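Local coordinates for FrnE protein (Deinococcus radiodurans, PDB 5CO3), which is assigned to the DsbA-like thioredoxin family and probably acts as a disulfide oxidoreductase, exchanging thiols and disulfides in its substrates, at residues C22-C25 with Y26-K29; R30-E33 with S34-Q38; G204-A207 with P208-L212. All coordinates share one frame; numbering follows the deposited sequence.

Interaction 1. Residues C22-C25 with Y26-K29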
loop_
_atom_site.group_PDB
_atom_site.type_symbol
_atom_site.label_atom_id
_atom_site.label_comp_id
_atom_site.label_asym_id
_atom_site.label_seq_id
_atom_site.Cartn_x
_atom_site.Cartn_y
_atom_site.Cartn_z
ATOM N N CYS A 22 8.018 3.472 0.874
ATOM C CA CYS A 22 8.541 2.238 1.460
ATOM C C CYS A 22 8.786 1.161 0.406
ATOM O O CYS A 22 7.852 0.716 -0.247
ATOM C CB CYS A 22 7.583 1.702 2.525
ATOM S SG CYS A 22 8.157 0.171 3.299
ATOM N N PRO A 23 10.051 0.776 0.192
ATOM C CA PRO A 23 10.334 -0.220 -0.852
ATOM C C PRO A 23 9.677 -1.558 -0.533
ATOM O O PRO A 23 9.360 -2.292 -1.476
ATOM C CB PRO A 23 11.861 -0.330 -0.839
ATOM C CG PRO A 23 12.316 1.008 -0.247
ATOM C CD PRO A 23 11.285 1.314 0.801
ATOM N N TRP A 24 9.442 -1.853 0.744
ATOM C CA TRP A 24 8.837 -3.133 1.106
ATOM C C TRP A 24 7.365 -3.143 0.721
ATOM O O TRP A 24 6.784 -4.202 0.501
ATOM C CB TRP A 24 9.026 -3.439 2.590
ATOM C CG TRP A 24 10.424 -3.870 2.884
ATOM C CD1 TRP A 24 11.387 -3.150 3.527
ATOM C CD2 TRP A 24 11.034 -5.114 2.512
ATOM N NE1 TRP A 24 12.555 -3.867 3.584
ATOM C CE2 TRP A 24 12.365 -5.082 2.976
ATOM C CE3 TRP A 24 10.579 -6.259 1.841
ATOM C CZ2 TRP A 24 13.250 -6.144 2.788
ATOM C CZ3 TRP A 24 11.461 -7.315 1.657
ATOM C CH2 TRP A 24 12.779 -7.251 2.129
ATOM N N CYS A 25 6.766 -1.962 0.592
ATOM C CA CYS A 25 5.365 -1.909 0.193
ATOM C C CYS A 25 5.167 -2.322 -1.261
ATOM O O CYS A 25 4.153 -2.927 -1.601
ATOM C CB CYS A 25 4.797 -0.507 0.443
ATOM S SG CYS A 25 4.498 -0.187 2.184
ATOM N N TYR A 26 6.112 -1.975 -2.131
ATOM C CA TYR A 26 6.003 -2.381 -3.523
ATOM C C TYR A 26 6.212 -3.900 -3.606
ATOM O O TYR A 26 5.440 -4.608 -4.255
ATOM C CB TYR A 26 7.018 -1.633 -4.381
ATOM C CG TYR A 26 6.615 -1.409 -5.812
ATOM C CD1 TYR A 26 5.483 -2.019 -6.368
ATOM C CD2 TYR A 26 7.366 -0.558 -6.619
ATOM C CE1 TYR A 26 5.134 -1.803 -7.697
ATOM C CE2 TYR A 26 7.025 -0.338 -7.933
ATOM C CZ TYR A 26 5.924 -0.950 -8.469
ATOM O OH TYR A 26 5.601 -0.718 -9.781
ATOM N N ILE A 27 7.251 -4.383 -2.927
ATOM C CA ILE A 27 7.495 -5.823 -2.810
ATOM C C ILE A 27 6.256 -6.549 -2.276
ATOM O O ILE A 27 5.843 -7.581 -2.825
ATOM C CB ILE A 27 8.705 -6.106 -1.905
ATOM C CG1 ILE A 27 9.988 -5.739 -2.658
ATOM C CG2 ILE A 27 8.731 -7.592 -1.444
ATOM C CD1 ILE A 27 11.214 -5.479 -1.763
ATOM N N GLY A 28 5.649 -5.989 -1.229
ATOM C CA GLY A 28 4.468 -6.588 -0.629
ATOM C C GLY A 28 3.260 -6.580 -1.543
ATOM O O GLY A 28 2.418 -7.491 -1.504
ATOM N N LYS A 29 3.157 -5.535 -2.362
ATOM C CA LYS A 29 2.067 -5.449 -3.319
ATOM C C LYS A 29 2.193 -6.579 -4.341
ATOM O O LYS A 29 1.194 -7.226 -4.687
ATOM C CB LYS A 29 2.056 -4.084 -4.011
ATOM C CG LYS A 29 0.894 -3.851 -4.990
ATOM C CD LYS A 29 0.927 -2.411 -5.544
ATOM C CE LYS A 29 -0.367 -2.036 -6.246
ATOM N NZ LYS A 29 -0.553 -2.787 -7.524
#

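Interaction 2. Residues R30-E33 with S34-Q38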
loop_
_atom_site.group_PDB
_atom_site.type_symbol
_atom_site.label_atom_id
_atom_site.label_comp_id
_atom_site.label_asym_id
_atom_site.label_seq_id
_atom_site.Cartn_x
_atom_site.Cartn_y
_atom_site.Cartn_z
ATOM N N ARG A 30 3.412 -6.825 -4.811
ATOM C CA ARG A 30 3.638 -7.924 -5.756
ATOM C C ARG A 30 3.353 -9.284 -5.116
ATOM O O ARG A 30 2.718 -10.158 -5.727
ATOM C CB ARG A 30 5.068 -7.893 -6.305
ATOM C CG ARG A 30 5.313 -6.783 -7.344
ATOM C CD ARG A 30 4.555 -7.069 -8.646
ATOM N NE ARG A 30 4.397 -5.845 -9.426
ATOM C CZ ARG A 30 5.230 -5.448 -10.385
ATOM N NH1 ARG A 30 6.275 -6.191 -10.713
ATOM N NH2 ARG A 30 5.017 -4.303 -11.022
ATOM N N ARG A 31 3.810 -9.472 -3.883
ATOM C CA ARG A 31 3.599 -10.764 -3.218
ATOM C C ARG A 31 2.124 -11.001 -2.947
ATOM O O ARG A 31 1.647 -12.130 -3.091
ATOM C CB ARG A 31 4.404 -10.846 -1.919
ATOM C CG ARG A 31 5.904 -10.842 -2.178
ATOM C CD ARG A 31 6.720 -10.935 -0.918
ATOM N NE ARG A 31 8.140 -11.032 -1.237
ATOM C CZ ARG A 31 9.097 -11.181 -0.327
ATOM N NH1 ARG A 31 8.785 -11.251 0.958
ATOM N NH2 ARG A 31 10.363 -11.264 -0.702
ATOM N N PHE A 32 1.394 -9.946 -2.588
ATOM C CA PHE A 32 -0.044 -10.069 -2.411
ATOM C C PHE A 32 -0.729 -10.399 -3.746
ATOM O O PHE A 32 -1.655 -11.215 -3.800
ATOM C CB PHE A 32 -0.647 -8.791 -1.814
ATOM C CG PHE A 32 -2.154 -8.823 -1.759
ATOM C CD1 PHE A 32 -2.805 -9.589 -0.807
ATOM C CD2 PHE A 32 -2.914 -8.117 -2.680
ATOM C CE1 PHE A 32 -4.195 -9.645 -0.762
ATOM C CE2 PHE A 32 -4.298 -8.166 -2.643
ATOM C CZ PHE A 32 -4.943 -8.933 -1.681
ATOM N N GLU A 33 -0.264 -9.764 -4.822
ATOM C CA GLU A 33 -0.832 -10.009 -6.146
ATOM C C GLU A 33 -0.573 -11.460 -6.587
ATOM O O GLU A 33 -1.446 -12.088 -7.201
ATOM C CB GLU A 33 -0.283 -8.988 -7.153
ATOM C CG GLU A 33 -0.992 -7.644 -7.033
ATOM C CD GLU A 33 -0.272 -6.499 -7.719
ATOM O OE1 GLU A 33 0.841 -6.704 -8.246
ATOM O OE2 GLU A 33 -0.831 -5.378 -7.718
ATOM N N SER A 34 0.590 -12.010 -6.238
ATOM C CA SER A 34 0.874 -13.432 -6.493
ATOM C C SER A 34 -0.098 -14.329 -5.724
ATOM O O SER A 34 -0.626 -15.311 -6.269
ATOM C CB SER A 34 2.323 -13.777 -6.116
ATOM O OG SER A 34 2.624 -15.159 -6.305
ATOM N N ALA A 35 -0.337 -14.001 -4.457
ATOM C CA ALA A 35 -1.248 -14.793 -3.625
ATOM C C ALA A 35 -2.669 -14.779 -4.192
ATOM O O ALA A 35 -3.360 -15.802 -4.237
ATOM C CB ALA A 35 -1.246 -14.262 -2.191
ATOM N N LEU A 36 -3.095 -13.594 -4.615
ATOM C CA LEU A 36 -4.426 -13.367 -5.163
ATOM C C LEU A 36 -4.615 -14.181 -6.446
ATOM O O LEU A 36 -5.655 -14.820 -6.660
ATOM C CB LEU A 36 -4.617 -11.864 -5.410
ATOM C CG LEU A 36 -6.022 -11.351 -5.723
ATOM C CD1 LEU A 36 -7.034 -11.838 -4.692
ATOM C CD2 LEU A 36 -6.012 -9.823 -5.780
ATOM N N GLY A 37 -3.580 -14.189 -7.279
ATOM C CA GLY A 37 -3.569 -15.003 -8.482
ATOM C C GLY A 37 -3.757 -16.489 -8.220
ATOM O O GLY A 37 -4.392 -17.178 -9.016
ATOM N N GLN A 38 -3.217 -16.992 -7.112
ATOM C CA GLN A 38 -3.362 -18.418 -6.776
ATOM C C GLN A 38 -4.655 -18.732 -6.015
ATOM O O GLN A 38 -4.967 -19.893 -5.740
ATOM C CB GLN A 38 -2.162 -18.879 -5.952
ATOM C CG GLN A 38 -0.830 -18.620 -6.622
ATOM C CD GLN A 38 0.340 -18.863 -5.694
ATOM O OE1 GLN A 38 0.423 -19.909 -5.042
ATOM N NE2 GLN A 38 1.258 -17.890 -5.622
#

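Interaction 3. Residues G204-A207 with P208-L212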
loop_
_atom_site.group_PDB
_atom_site.type_symbol
_atom_site.label_atom_id
_atom_site.label_comp_id
_atom_site.label_asym_id
_atom_site.label_seq_id
_atom_site.Cartn_x
_atom_site.Cartn_y
_atom_site.Cartn_z
ATOM N N GLY A 204 4.058 -6.673 7.519
ATOM C CA GLY A 204 5.214 -6.715 6.639
ATOM C C GLY A 204 4.915 -7.390 5.316
ATOM O O GLY A 204 3.817 -7.907 5.116
ATOM N N ALA A 205 5.901 -7.390 4.422
ATOM C CA ALA A 205 5.768 -7.981 3.096
ATOM C C ALA A 205 6.016 -9.482 3.136
ATOM O O ALA A 205 7.071 -9.966 2.714
ATOM C CB ALA A 205 6.733 -7.314 2.116
ATOM N N GLN A 206 5.033 -10.220 3.640
ATOM C CA GLN A 206 5.185 -11.654 3.831
ATOM C C GLN A 206 5.040 -12.445 2.533
ATOM O O GLN A 206 4.566 -11.930 1.518
ATOM C CB GLN A 206 4.177 -12.151 4.872
ATOM C CG GLN A 206 4.326 -11.442 6.200
ATOM C CD GLN A 206 4.215 -12.361 7.403
ATOM O OE1 GLN A 206 4.301 -13.589 7.290
ATOM N NE2 GLN A 206 4.026 -11.764 8.573
ATOM N N ALA A 207 5.461 -13.706 2.588
ATOM C CA ALA A 207 5.432 -14.595 1.430
ATOM C C ALA A 207 4.025 -14.723 0.862
ATOM O O ALA A 207 3.047 -14.632 1.605
ATOM C CB ALA A 207 5.977 -15.981 1.810
ATOM N N PRO A 208 3.919 -14.913 -0.463
ATOM C CA PRO A 208 2.604 -15.132 -1.067
ATOM C C PRO A 208 1.867 -16.292 -0.387
ATOM O O PRO A 208 0.665 -16.181 -0.165
ATOM C CB PRO A 208 2.932 -15.474 -2.523
ATOM C CG PRO A 208 4.247 -14.863 -2.772
ATOM C CD PRO A 208 4.995 -14.899 -1.472
ATOM N N GLU A 209 2.594 -17.355 -0.039
ATOM C CA GLU A 209 1.998 -18.523 0.611
ATOM C C GLU A 209 1.251 -18.127 1.881
ATOM O O GLU A 209 0.165 -18.628 2.147
ATOM C CB GLU A 209 3.075 -19.570 0.937
ATOM C CG GLU A 209 3.695 -20.245 -0.287
ATOM C CD GLU A 209 4.777 -19.411 -0.968
ATOM O OE1 GLU A 209 5.129 -18.326 -0.453
ATOM O OE2 GLU A 209 5.273 -19.851 -2.027
ATOM N N THR A 210 1.846 -17.224 2.654
ATOM C CA THR A 210 1.249 -16.716 3.888
ATOM C C THR A 210 -0.035 -15.916 3.638
ATOM O O THR A 210 -1.059 -16.131 4.294
ATOM C CB THR A 210 2.256 -15.827 4.651
ATOM O OG1 THR A 210 3.406 -16.607 5.001
ATOM C CG2 THR A 210 1.638 -15.263 5.915
ATOM N N LEU A 211 0.025 -14.993 2.687
ATOM C CA LEU A 211 -1.148 -14.217 2.305
ATOM C C LEU A 211 -2.235 -15.096 1.664
ATOM O O LEU A 211 -3.421 -14.907 1.933
ATOM C CB LEU A 211 -0.736 -13.078 1.361
ATOM C CG LEU A 211 0.056 -11.953 2.033
ATOM C CD1 LEU A 211 0.741 -11.083 0.991
ATOM C CD2 LEU A 211 -0.865 -11.118 2.928
ATOM N N LEU A 212 -1.838 -16.070 0.841
ATOM C CA LEU A 212 -2.791 -17.032 0.282
ATOM C C LEU A 212 -3.450 -17.852 1.401
ATOM O O LEU A 212 -4.645 -18.140 1.356
ATOM C CB LEU A 212 -2.099 -17.965 -0.721
ATOM C CG LEU A 212 -2.928 -19.114 -1.324
ATOM C CD1 LEU A 212 -4.134 -18.573 -2.072
ATOM C CD2 LEU A 212 -2.061 -19.954 -2.246
HETATM O O HOH W 1 5.522 -15.243 5.718
#

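Interaction 1. Residues C22-C25 with Y26-K29
Cys22 leads into helix 23-38; Cys22 O approaches Tyr26 N at 3.7 Å, but accepts a hydrogen bond from Cys25 N. Cys22 and Cys25 form a CxxC sequence at a helix start, as in thioredoxin-like oxidoreductases. The two cysteines are not joined here: Cys22 SG lies 3.8 Å from Cys25 SG. Pro23 O receives weak bonds from Tyr26 N and Ile27 N, and Tyr99 OH also binds it. The weak bond from Ile27 N to Pro23 O is long, 3.3 Å, but almost straight.

Trp24 O takes a short bond of 2.7 Å from Gly28 N. A side chain at Gly28 would come tight against that same oxygen. The indole of Trp24 lies alongside Ile27, and both side chains point the same way. Ile27 CD1 sits 3.7 Å from Trp24 CE3, near the rim of the ring. Ile27 CG1 lies opposite its own carbonyl carbon (chi1 -73°), which also brings CD1 close to Pro23 O.

Cys25 O accepts Lys29 N at 2.9 Å. The Lys29 chain then runs away, and its NZ forms salt bridges with Glu33, Glu130 and Asp126. Tyr26 OH also reaches Glu130.

The chemistry implies a CxxC pair at the start of the helix, Cys22 before it and Cys25 in its first turn, with unlinked thiols close together, consistent with a redox site.

Interaction 2. Residues R30-E33 with S34-Q38
Phe32 and Leu36 meet one turn apart on helix 23-38, the helix of the beta-alpha-beta unit formed with strands 12-18 and 45-51. This unit belongs to the thioredoxin fold. The segments 30-33 and 34-38 make up the later part of that helix.

Backbone hydrogen bonds carry most of the contact. Four regular bonds run from each residue to the one four places earlier. Ser34 N binds Arg30 O at 2.9 Å, and Ala35 N binds Arg31 O at 3.1 Å. Leu36 N reaches Phe32 O at 2.9 Å, and Gly37 N reaches Glu33 O at 3.0 Å.

Apolar contact is confined to one side. Phe32 CG lies opposite the backbone N (chi1 174°), and this swings the ring along the helix toward Leu36. The two side chains cross at a slant, and Phe32 CE2 comes 3.9 Å from Leu36 CD2. Leu36 CB also lies 3.4 Å from Phe32 O. Both side chains face strand 45-51, Phe32 on Val47 and Leu36 on Val45. Phe32 and Ala35 also touch Leu211 of helix 208-222.

Charged groups lie at the margins. Arg31 NE forms a salt bridge with Glu95. Farther along, Arg42 donates to Leu36 O through NE and to Gly37 O through NH2. A positive group there probably suits the negative, C-terminal side of the helix dipole.

The Gln38 side chain folds back toward Ser34, where its NE2 makes a weak bond of 3.3 Å to Ser34 O.

Interaction 3. Residues G204-A207 with P208-L212
A water joins Gln206 and Thr210 across the start of helix 208-222. It donates to Gln206 OE1 at 2.6 Å and is hydrogen-bonded to Thr210 OG1 at the same distance. It also accepts a weak bond from Ala207 N. The water thus gathers three polar atoms at the entry to the helix.

Thr210 meets Gln206 directly as well. Its OG1 lies beside the backbone N and its CG2 opposite it (chi1 -61°), so the methyl faces Gln206 while the hydroxyl turns to the water. Thr210 CG2 is 3.4 Å from Gln206 OE1. The Gln206 chain bends at chi2, and its NE2 binds Ser203 O. The amide is therefore held at both of its polar atoms. A valine in place of Thr210 would lack the hydroxyl, so the water would probably lose a partner and the Gln206 carbonyl would be left less firmly held.

Ala207 is the N-cap residue. Its O accepts Leu211 N at 3.2 Å. Thr210 N also approaches it, in a weak bond of 3.0 Å. Pro208 follows as the first helical residue, where its lack of an N-H costs little. Its ring packs back on Ala207, with Pro208 CD 3.6 Å from Ala207 CB. Glu209 curls back too, and its OE1 lies 3.4 Å from Ala207 CB. A negative group near a helix start probably interacts favourably with the helix dipole.

Leu211 CD1 passes near Gln206 O. The segment 204-207 thus links strand 200-203, at the edge of the four-stranded sheet, to helix 208-222, whose Leu211 and Leu212 pack against helix 23-38.

Interactions 1 and 2 are consecutive parts of helix 23-38, with centres about 13 Å apart. Interaction 1 carries the CxxC pair, and interaction 2 continues the same helix away from it. Interaction 3 lies beside both, its centre about 12 Å from that of interaction 1 and about 8 Å from that of interaction 2. Ala205 joins them. Its CB packs 3.5 Å from Trp24 O, while its O receives a weak bond from Arg31 NH1 at 2.8 Å. Further along, Ala35 CB touches Pro208 O at 3.4 Å. Gly204 also bonds to Pro192, next to Val191, which touches Cys25; this is probably the cis-proline loop of the thioredoxin fold.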